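Putative xanthine dehydrogenase YAGS fad-binding subunit (Escherichia coli, PDB 5G5G) probably serves as the molybdenum-cofactor-binding, catalytic subunit of a periplasmic aldehyde oxidase of the xanthine dehydrogenase family, holding pterin cytosine dinucleotide. Local coordinates at residues R440-E445 with G508-T514; A613-L617 with M685-V690. All blocks are in the same frame, centred on the assembly; numbering follows the deposited sequence.

Overall arrangement
Contact 1 (440-445 with 508-514) closes along the chain before contact 2 (613-617 with 685-690) opens, so the two are in series, yet their centres lie about 9 Å apart. Both grow from the ends of strands in one sheet: strand 429-441 runs into contact 1, and strand 602-612 leads to contact 2. Contact 1 also supplies the amino-terminal part of helix 511-534. They touch directly, with Asn513 CG 3.1 Å from Ala687 O. Pterin cytosine dinucleotide spans the pair: contact 1 holds its pyrophosphate and, through Gly508, reaches the molybdenum ion, whereas contact 2 reads the cytosine and adds one bond to the phosphate, consistent with joint fixing of the cofactor.

Contact 1 of 2, residues R440-E445 with G508-T514; sequences RNNLLE and GQWGANT. With MCN (pterin cytosine dinucleotide), chain Y.
At the molybdenum cofactor site, in the turn that leads into helix 511-534, Trp510 packs against Leu443 and Glu445, which follow strand 429-441. Glu445 CG lies over one indole face, 3.8 Å from the centroid of the Trp510 six-membered ring and 10° off its normal. This CH-pi contact is made by the methylene; the carboxylate is turned 50° from the ring. Leu443 arrives at the ring edge, its CB 3.7 Å from Trp510 CE3. With Trp510 CG between its backbone N and carbonyl carbon (chi1 60°), the opposite face rests on Gly508 CA, where a beta carbon would collide with CE3.

The turn is a phosphate-binding helix start. Gly511 N donates to MCN O1B at 2.8 Å, and Ala512 N to MCN O1A at 2.7 Å, so the helix amino terminus probably helps offset the pyrophosphate charge. Gly508 N bonds an oxygen of the molybdenum ion. Trp510 O accepts from both Thr514 N and Thr514 OG1, the hydroxyl at 2.6 Å from above the carbonyl plane.

Gln509 NE2 gives Asn441 O a weak bond of 3.3 Å, while its OE1 accepts from Leu693 N, which together probably limit rotation of the amide. The Arg440 chain slides past this amide in the opposite direction, CG 3.5 Å from Gln509 NE2; the Arg440 guanidinium forms salt bridges with Glu354 and Glu692. Waters complete the joint: one joins Asn441 O to Gly508 O, another Leu443 N to Gly508 O, a third Asn442 OD1, Leu443 O and Asn513 ND2. Asn442 ND2 also bonds Gln583 OE1, and Asn513 OD1 bonds Ser683 OG.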
# COMPACT_ATOMS: atom_id res chain seq x y z
N ARG C 440 4.62 12.33 19.45
CA ARG C 440 4.81 13.14 18.22
C ARG C 440 4.56 14.57 18.56
O ARG C 440 3.57 14.88 19.22
CB ARG C 440 3.87 12.67 17.12
CG ARG C 440 4.08 13.32 15.76
CD ARG C 440 5.37 12.92 15.06
NE ARG C 440 5.46 13.62 13.80
CZ ARG C 440 6.53 13.66 13.00
NH1 ARG C 440 7.67 13.05 13.35
NH2 ARG C 440 6.47 14.31 11.84
N ASN C 441 5.46 15.45 18.17
CA ASN C 441 5.28 16.85 18.47
C ASN C 441 4.05 17.48 17.76
O ASN C 441 3.55 16.96 16.74
CB ASN C 441 6.56 17.63 18.17
CG ASN C 441 7.65 17.39 19.21
OD1 ASN C 441 7.36 17.21 20.39
ND2 ASN C 441 8.89 17.43 18.79
N ASN C 442 3.59 18.59 18.33
CA ASN C 442 2.56 19.39 17.74
C ASN C 442 3.22 20.63 17.18
O ASN C 442 3.86 21.36 17.91
CB ASN C 442 1.52 19.78 18.77
CG ASN C 442 0.41 20.59 18.18
OD1 ASN C 442 -0.28 20.12 17.30
ND2 ASN C 442 0.23 21.82 18.65
N LEU C 443 3.05 20.89 15.88
CA LEU C 443 3.75 21.97 15.17
C LEU C 443 2.74 23.00 14.66
O LEU C 443 1.63 22.66 14.34
CB LEU C 443 4.52 21.39 13.98
CG LEU C 443 5.55 20.29 14.29
CD1 LEU C 443 6.16 19.76 12.98
CD2 LEU C 443 6.64 20.77 15.25
N LEU C 444 3.15 24.27 14.60
CA LEU C 444 2.27 25.34 14.22
C LEU C 444 2.86 26.05 13.01
O LEU C 444 4.04 26.31 13.00
CB LEU C 444 2.16 26.37 15.33
CG LEU C 444 1.43 26.00 16.63
CD1 LEU C 444 0.10 25.32 16.36
CD2 LEU C 444 2.30 25.16 17.54
N GLU C 445 2.01 26.44 12.07
CA GLU C 445 2.41 27.12 10.86
C GLU C 445 1.26 28.05 10.45
O GLU C 445 0.10 27.79 10.78
CB GLU C 445 2.68 26.11 9.75
CG GLU C 445 3.88 25.17 9.92
CD GLU C 445 5.25 25.87 9.94
OE1 GLU C 445 5.41 26.93 9.25
OE2 GLU C 445 6.17 25.37 10.67
N GLY C 508 3.26 17.16 8.66
CA GLY C 508 3.71 17.34 10.05
C GLY C 508 2.63 17.20 11.10
O GLY C 508 2.77 17.72 12.25
N GLN C 509 1.54 16.54 10.72
CA GLN C 509 0.25 16.55 11.43
C GLN C 509 -0.14 17.92 11.97
O GLN C 509 -0.63 18.02 13.09
CB GLN C 509 0.14 15.44 12.49
CG GLN C 509 1.09 15.48 13.70
CD GLN C 509 0.71 14.52 14.79
OE1 GLN C 509 0.18 13.44 14.57
NE2 GLN C 509 1.02 14.90 16.02
N TRP C 510 0.15 18.98 11.23
CA TRP C 510 -0.27 20.33 11.64
C TRP C 510 -1.53 20.75 10.88
O TRP C 510 -2.08 21.82 11.14
CB TRP C 510 0.82 21.39 11.47
CG TRP C 510 1.33 21.57 10.05
CD1 TRP C 510 0.59 21.82 8.91
CD2 TRP C 510 2.70 21.54 9.63
NE1 TRP C 510 1.43 21.92 7.81
CE2 TRP C 510 2.72 21.77 8.23
CE3 TRP C 510 3.91 21.27 10.29
CZ2 TRP C 510 3.91 21.73 7.48
CZ3 TRP C 510 5.14 21.28 9.53
CH2 TRP C 510 5.11 21.51 8.15
N GLY C 511 -1.93 19.94 9.90
CA GLY C 511 -2.97 20.38 8.95
C GLY C 511 -4.32 20.69 9.57
O GLY C 511 -4.92 21.74 9.25
N ALA C 512 -4.85 19.76 10.38
CA ALA C 512 -6.18 19.98 10.96
C ALA C 512 -6.23 21.22 11.83
O ALA C 512 -7.11 22.08 11.70
CB ALA C 512 -6.59 18.80 11.79
N ASN C 513 -5.29 21.29 12.76
CA ASN C 513 -5.26 22.40 13.68
C ASN C 513 -5.01 23.75 13.01
O ASN C 513 -5.70 24.71 13.28
CB ASN C 513 -4.20 22.11 14.76
CG ASN C 513 -4.19 23.16 15.86
OD1 ASN C 513 -5.24 23.68 16.24
ND2 ASN C 513 -3.00 23.56 16.29
N THR C 514 -4.04 23.83 12.11
CA THR C 514 -3.70 25.09 11.47
C THR C 514 -4.82 25.52 10.46
O THR C 514 -5.18 26.69 10.46
CB THR C 514 -2.35 25.05 10.77
OG1 THR C 514 -2.35 24.05 9.75
CG2 THR C 514 -1.21 24.81 11.75
N1 MCN Y . -8.29 15.19 13.40
C2 MCN Y . -9.47 15.46 14.22
N3 MCN Y . -8.91 16.24 15.41
C4 MCN Y . -7.68 16.54 15.80
C5 MCN Y . -6.66 16.26 14.73
C6 MCN Y . -6.99 15.57 13.68
O2 MCN Y . -10.55 15.22 14.05
N4 MCN Y . -7.29 17.10 16.89
C1' MCN Y . -8.60 14.27 12.31
C2D MCN Y . -9.35 15.00 11.14
O2' MCN Y . -10.15 14.06 10.42
C3' MCN Y . -8.20 15.42 10.38
C4D MCN Y . -7.07 14.30 10.36
O4D MCN Y . -7.39 13.77 11.74
O3' MCN Y . -8.39 15.80 8.97
C5' MCN Y . -5.68 14.55 10.32
O5' MCN Y . -5.32 15.80 10.85
PA MCN Y . -3.83 16.03 11.24
O1A MCN Y . -3.67 17.53 11.46
O2A MCN Y . -3.41 15.05 12.28
O3A MCN Y . -2.99 15.62 9.84
PB MCN Y . -2.78 16.61 8.62
O1B MCN Y . -1.58 17.42 8.82
O2B MCN Y . -4.08 17.28 8.29
O3B MCN Y . -2.60 15.52 7.50
C10 MCN Y . -1.25 14.93 7.27
C9' MCN Y . -1.07 13.58 7.85
C8' MCN Y . 0.49 13.18 7.63
S8' MCN Y . 1.71 14.28 7.93
C7' MCN Y . 0.67 12.09 7.06
S7' MCN Y . 2.30 11.57 6.55
C6' MCN Y . -0.42 10.98 6.95
C7 MCN Y . -1.64 11.51 7.84
O9' MCN Y . -2.05 12.76 7.47
N5' MCN Y . -0.84 11.06 5.46
C4A MCN Y . -2.14 10.42 5.06
N8' MCN Y . -2.79 10.61 7.55
C4B MCN Y . -3.11 10.30 6.28
N1' MCN Y . -4.28 9.58 6.05
C2' MCN Y . -4.82 9.42 4.77
N2' MCN Y . -5.86 8.77 4.55
N3' MCN Y . -3.91 9.54 3.75
C4' MCN Y . -2.69 10.19 3.71
O4' MCN Y . -1.84 10.41 2.83
O HOH W 1 4.62 16.59 14.05
O HOH W 2 -0.91 21.74 15.02
O HOH W 3 1.71 18.98 14.39

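Contact 2 of 2, residues A613-L617 with M685-V690; sequences AGRIL and MKAKGV. With MCN (pterin cytosine dinucleotide), chain Y.
Ala687 CB packs 3.4 Å from Arg615 O, beside the cytosine amino group: MCN N4 donates to Arg615 O at 2.9 Å and to Lys688 O at 2.8 Å. Leu617 N reads the neighbouring ring atom, MCN N3, at 3.0 Å in a nearly straight bond (175°), and Val690 N holds phosphate oxygen O2A.

Behind this shell the two loops form a single antiparallel bridge, with Gly614 and Ala687 as its non-hydrogen-bonded pair. Arg615 N donates to Lys686 O at 2.9 Å, and Lys688 N to Ala613 O at 3.1 Å, the latter from above the carbonyl plane. A beta carbon on Gly614 would strike Lys688 N. The Leu617 and Met685 side chains cross at about a right angle, CD2 of Leu617 3.8 Å from CE of Met685.

Farther out, a bend at chi3 (-71°) lays one face of the Arg615 guanidinium over Lys686 CB and lets NH1 reach Met685 O weakly. Asp13 pairs with both Arg615 and Lys686, probably easing their like charges. With an alanine here, Asp13 would probably keep only the lysine of these two partners and Lys686 would lose the cover on its aliphatic chain. Lys688 NZ, in turn, is secured by a salt bridge to Asp679.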
# COMPACT_ATOMS: atom_id res chain seq x y z
N ALA C 613 -4.40 13.94 21.81
CA ALA C 613 -4.04 14.76 20.66
C ALA C 613 -4.84 16.07 20.66
O ALA C 613 -5.34 16.56 19.64
CB ALA C 613 -4.28 13.96 19.40
N GLY C 614 -4.92 16.69 21.81
CA GLY C 614 -5.79 17.88 22.00
C GLY C 614 -7.28 17.58 21.86
O GLY C 614 -7.70 16.42 21.91
N ARG C 615 -8.05 18.62 21.62
CA ARG C 615 -9.48 18.47 21.28
C ARG C 615 -9.62 17.76 19.96
O ARG C 615 -9.03 18.21 18.97
CB ARG C 615 -10.13 19.84 21.21
CG ARG C 615 -11.54 19.83 20.58
CD ARG C 615 -12.15 21.20 20.68
NE ARG C 615 -12.53 21.56 22.04
CZ ARG C 615 -12.71 22.81 22.47
NH1 ARG C 615 -12.42 23.87 21.69
NH2 ARG C 615 -13.14 23.03 23.71
N ILE C 616 -10.38 16.68 19.93
CA ILE C 616 -10.65 15.99 18.69
C ILE C 616 -11.80 16.66 17.94
O ILE C 616 -12.88 16.91 18.49
CB ILE C 616 -10.99 14.50 18.96
CG1 ILE C 616 -9.78 13.82 19.65
CG2 ILE C 616 -11.43 13.82 17.67
CD1 ILE C 616 -8.55 13.73 18.82
N LEU C 617 -11.55 16.98 16.69
CA LEU C 617 -12.46 17.75 15.88
C LEU C 617 -13.58 16.90 15.25
O LEU C 617 -14.71 17.37 15.10
CB LEU C 617 -11.67 18.55 14.86
CG LEU C 617 -10.61 19.54 15.39
CD1 LEU C 617 -9.87 20.28 14.26
CD2 LEU C 617 -11.22 20.54 16.35
N MET C 685 -8.56 26.59 18.35
CA MET C 685 -9.28 25.33 18.25
C MET C 685 -9.01 24.38 19.42
O MET C 685 -9.80 23.48 19.70
CB MET C 685 -8.93 24.61 16.91
CG MET C 685 -9.31 25.39 15.68
SD MET C 685 -11.05 25.81 15.49
CE MET C 685 -11.74 24.18 15.29
N LYS C 686 -7.85 24.54 20.03
CA LYS C 686 -7.38 23.71 21.15
C LYS C 686 -7.08 22.26 20.76
O LYS C 686 -7.03 21.37 21.60
CB LYS C 686 -8.36 23.84 22.34
CG LYS C 686 -8.70 25.29 22.64
CD LYS C 686 -9.63 25.41 23.85
CE LYS C 686 -9.94 26.87 24.16
NZ LYS C 686 -11.15 27.04 24.98
N ALA C 687 -6.84 22.07 19.45
CA ALA C 687 -6.60 20.82 18.85
C ALA C 687 -5.11 20.63 18.65
O ALA C 687 -4.35 21.60 18.52
CB ALA C 687 -7.27 20.74 17.49
N LYS C 688 -4.71 19.36 18.60
CA LYS C 688 -3.34 19.01 18.17
C LYS C 688 -3.40 17.91 17.11
O LYS C 688 -4.48 17.32 16.85
CB LYS C 688 -2.46 18.60 19.37
CG LYS C 688 -2.25 19.77 20.32
CD LYS C 688 -1.33 19.43 21.52
CE LYS C 688 -1.99 18.44 22.43
NZ LYS C 688 -1.23 18.43 23.73
N GLY C 689 -2.26 17.59 16.50
CA GLY C 689 -2.22 16.60 15.45
C GLY C 689 -2.49 15.19 15.92
O GLY C 689 -2.17 14.84 17.06
N VAL C 690 -3.01 14.37 15.01
CA VAL C 690 -3.18 12.92 15.28
C VAL C 690 -2.72 11.96 14.20
O VAL C 690 -2.45 10.78 14.48
CB VAL C 690 -4.63 12.59 15.66
CG1 VAL C 690 -5.53 12.48 14.43
CG2 VAL C 690 -4.69 11.37 16.58
N1 MCN Y . -8.29 15.19 13.40
C2 MCN Y . -9.47 15.46 14.22
N3 MCN Y . -8.91 16.24 15.41
C4 MCN Y . -7.68 16.54 15.80
C5 MCN Y . -6.66 16.26 14.73
C6 MCN Y . -6.99 15.57 13.68
O2 MCN Y . -10.55 15.22 14.05
N4 MCN Y . -7.29 17.10 16.89
C1' MCN Y . -8.60 14.27 12.31
C2D MCN Y . -9.35 15.00 11.14
O2' MCN Y . -10.15 14.06 10.42
C3' MCN Y . -8.20 15.42 10.38
C4D MCN Y . -7.07 14.30 10.36
O4D MCN Y . -7.39 13.77 11.74
O3' MCN Y . -8.39 15.80 8.97
C5' MCN Y . -5.68 14.55 10.32
O5' MCN Y . -5.32 15.80 10.85
PA MCN Y . -3.83 16.03 11.24
O1A MCN Y . -3.67 17.53 11.46
O2A MCN Y . -3.41 15.05 12.28
O3A MCN Y . -2.99 15.62 9.84
PB MCN Y . -2.78 16.61 8.62
O1B MCN Y . -1.58 17.42 8.82
O2B MCN Y . -4.08 17.28 8.29
O3B MCN Y . -2.60 15.52 7.50
C10 MCN Y . -1.25 14.93 7.27
C9' MCN Y . -1.07 13.58 7.85
C8' MCN Y . 0.49 13.18 7.63
S8' MCN Y . 1.71 14.28 7.93
C7' MCN Y . 0.67 12.09 7.06
S7' MCN Y . 2.30 11.57 6.55
C6' MCN Y . -0.42 10.98 6.95
C7 MCN Y . -1.64 11.51 7.84
O9' MCN Y . -2.05 12.76 7.47
N5' MCN Y . -0.84 11.06 5.46
C4A MCN Y . -2.14 10.42 5.06
N8' MCN Y . -2.79 10.61 7.55
C4B MCN Y . -3.11 10.30 6.28
N1' MCN Y . -4.28 9.58 6.05
C2' MCN Y . -4.82 9.42 4.77
N2' MCN Y . -5.86 8.77 4.55
N3' MCN Y . -3.91 9.54 3.75
C4' MCN Y . -2.69 10.19 3.71
O4' MCN Y . -1.84 10.41 2.83